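Local coordinates for protein endoglucanase (Fervidobacterium pennivorans DSM 9078, PDB 6KDD) that probably hydrolyses beta-glucosidic bonds as a family 5 (cellulase A) glycosyl hydrolase, at residues N79-V84 and K128-Y133. Sequence-based numbering, arbitrary orientation.
Sequences NFLERV and KFFKDY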
# COMPACT_ATOMS: atom_id res chain seq x y z
N ASN A 79 -7.32 7.06 21.97
CA ASN A 79 -6.38 5.97 22.21
C ASN A 79 -5.93 5.30 20.90
O ASN A 79 -4.81 4.77 20.84
CB ASN A 79 -6.98 4.86 23.07
CG ASN A 79 -7.61 5.41 24.33
OD1 ASN A 79 -7.03 6.27 24.99
ND2 ASN A 79 -8.81 4.95 24.66
N PHE A 80 -6.83 5.22 19.90
CA PHE A 80 -6.44 4.68 18.60
C PHE A 80 -5.41 5.61 17.98
O PHE A 80 -4.40 5.15 17.44
CB PHE A 80 -7.62 4.43 17.65
CG PHE A 80 -7.24 3.56 16.48
CD1 PHE A 80 -6.86 2.24 16.67
CD2 PHE A 80 -7.11 4.11 15.21
CE1 PHE A 80 -6.41 1.45 15.61
CE2 PHE A 80 -6.66 3.32 14.14
CZ PHE A 80 -6.31 2.00 14.35
N LEU A 81 -5.68 6.93 18.00
CA LEU A 81 -4.71 7.85 17.42
C LEU A 81 -3.35 7.71 18.08
O LEU A 81 -2.34 7.86 17.39
CB LEU A 81 -5.19 9.32 17.53
CG LEU A 81 -5.78 9.88 16.25
CD1 LEU A 81 -6.50 11.20 16.51
CD2 LEU A 81 -4.74 9.99 15.15
N GLU A 82 -3.33 7.52 19.41
CA GLU A 82 -2.06 7.40 20.15
C GLU A 82 -1.32 6.11 19.78
O GLU A 82 -0.09 6.09 19.72
CB GLU A 82 -2.25 7.35 21.67
CG GLU A 82 -3.12 8.46 22.18
CD GLU A 82 -2.50 9.83 22.39
OE1 GLU A 82 -1.46 10.12 21.74
OE2 GLU A 82 -3.06 10.60 23.22
N ARG A 83 -2.07 5.04 19.58
CA ARG A 83 -1.46 3.82 19.05
C ARG A 83 -0.84 4.04 17.67
O ARG A 83 0.29 3.58 17.44
CB ARG A 83 -2.46 2.65 19.03
CG ARG A 83 -1.87 1.41 18.35
CD ARG A 83 -0.75 0.84 19.19
NE ARG A 83 -0.28 -0.38 18.57
CZ ARG A 83 0.98 -0.86 18.63
NH1 ARG A 83 1.92 -0.21 19.31
NH2 ARG A 83 1.30 -1.94 17.94
N VAL A 84 -1.55 4.67 16.73
CA VAL A 84 -0.96 4.89 15.42
C VAL A 84 0.25 5.82 15.60
O VAL A 84 1.28 5.61 14.99
CB VAL A 84 -1.98 5.44 14.40
CG1 VAL A 84 -1.34 5.91 13.10
CG2 VAL A 84 -3.16 4.47 14.16
N LYS A 128 -4.42 16.88 10.62
CA LYS A 128 -4.20 17.86 11.68
C LYS A 128 -3.27 17.29 12.73
O LYS A 128 -2.32 17.95 13.13
CB LYS A 128 -5.52 18.25 12.35
CG LYS A 128 -6.24 19.41 11.66
CD LYS A 128 -7.43 19.94 12.43
CE LYS A 128 -8.13 21.06 11.69
NZ LYS A 128 -9.59 20.99 11.88
N PHE A 129 -3.55 16.06 13.17
CA PHE A 129 -2.73 15.37 14.14
C PHE A 129 -1.26 15.28 13.72
O PHE A 129 -0.39 15.50 14.57
CB PHE A 129 -3.35 14.00 14.44
CG PHE A 129 -2.74 13.31 15.63
CD1 PHE A 129 -1.61 12.51 15.49
CD2 PHE A 129 -3.32 13.44 16.89
CE1 PHE A 129 -1.06 11.88 16.60
CE2 PHE A 129 -2.77 12.80 17.99
CZ PHE A 129 -1.65 12.01 17.84
N PHE A 130 -0.98 14.95 12.43
CA PHE A 130 0.39 14.73 12.00
C PHE A 130 0.99 15.94 11.27
O PHE A 130 2.01 15.82 10.59
CB PHE A 130 0.51 13.43 11.16
CG PHE A 130 0.34 12.18 11.99
CD1 PHE A 130 1.37 11.70 12.79
CD2 PHE A 130 -0.84 11.44 11.94
CE1 PHE A 130 1.22 10.55 13.57
CE2 PHE A 130 -0.99 10.29 12.70
CZ PHE A 130 0.03 9.84 13.52
N LYS A 131 0.42 17.13 11.41
CA LYS A 131 0.80 18.18 10.48
C LYS A 131 2.26 18.56 10.66
O LYS A 131 2.94 18.91 9.70
CB LYS A 131 -0.15 19.38 10.60
CG LYS A 131 -0.14 20.09 11.94
CD LYS A 131 -1.02 21.35 11.96
CE LYS A 131 -0.22 22.64 11.97
NZ LYS A 131 0.03 23.15 10.60
N ASP A 132 2.75 18.45 11.90
CA ASP A 132 4.08 18.96 12.25
C ASP A 132 5.15 17.88 12.07
O ASP A 132 6.32 18.13 12.31
CB ASP A 132 4.04 19.62 13.64
CG ASP A 132 3.28 20.94 13.59
OD1 ASP A 132 3.61 21.72 12.70
OD2 ASP A 132 2.28 21.10 14.34
N TYR A 133 4.75 16.70 11.56
CA TYR A 133 5.66 15.58 11.38
C TYR A 133 6.65 15.84 10.25
O TYR A 133 6.34 16.55 9.30
CB TYR A 133 4.87 14.28 11.16
CG TYR A 133 4.68 13.57 12.47
CD1 TYR A 133 4.13 14.23 13.56
CD2 TYR A 133 5.15 12.28 12.66
CE1 TYR A 133 4.03 13.64 14.81
CE2 TYR A 133 5.04 11.67 13.91
CZ TYR A 133 4.45 12.34 14.97
OH TYR A 133 4.33 11.76 16.21
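Two groups of helix 78-93, the carboxylate OD1 of Asp89 and the ammonium NZ of Lys85, both hydrogen-bond the phenol oxygen OH of Tyr133, while beside this polar link the contact between 79-84 and 128-133 proper is made mostly by hydrocarbon, with Leu81 meeting Phe129. Leu81 CD2 lies 4.0 Å from the centroid of the Phe129 ring and 15° off its normal, a CH-pi contact over one face. The second methyl of the fork works nearer the rim, Leu81 CD1 being 3.9 Å from Phe129 CD2. A chi1 of -168°, which sets CG of Phe129 opposite the backbone N, presents that face to the leucine methyls, and the two side chains run past one another head to tail. At the rim of the ring, close to its plane, Glu82 OE1 stands 4.3 Å from Phe129 CZ without a hydrogen bond; the glutamate is exposed. Both helices belong to the outer layer of a TIM barrel, following strands 57-60 and 97-101, and the contact illustrates how aromatic residues at the end of one such helix pack against the helix that precedes it around the barrel. Phe130, where the chain leaves helix 112-129, carries the packing inward: Val84 CG1 meets Phe130 CZ obliquely at 4.2 Å, the two side chains roughly perpendicular, and the same ring touches Leu137 and Phe139 of strand 137-140. The aromatics also pack among themselves, Phe129 CD1 sitting 3.5 Å above the plane of the Phe130 ring, over its centre. An alanine at Phe129 is likely to leave both Leu81 methyls without their aromatic partner and open a gap over this face of Phe130. Phe130 CD1 in turn stands 3.6 Å above the plane of the Tyr133 ring, near its middle, and a type I turn, with Tyr133 N bonded to Phe130 O at 3.0 Å, keeps these two residues together.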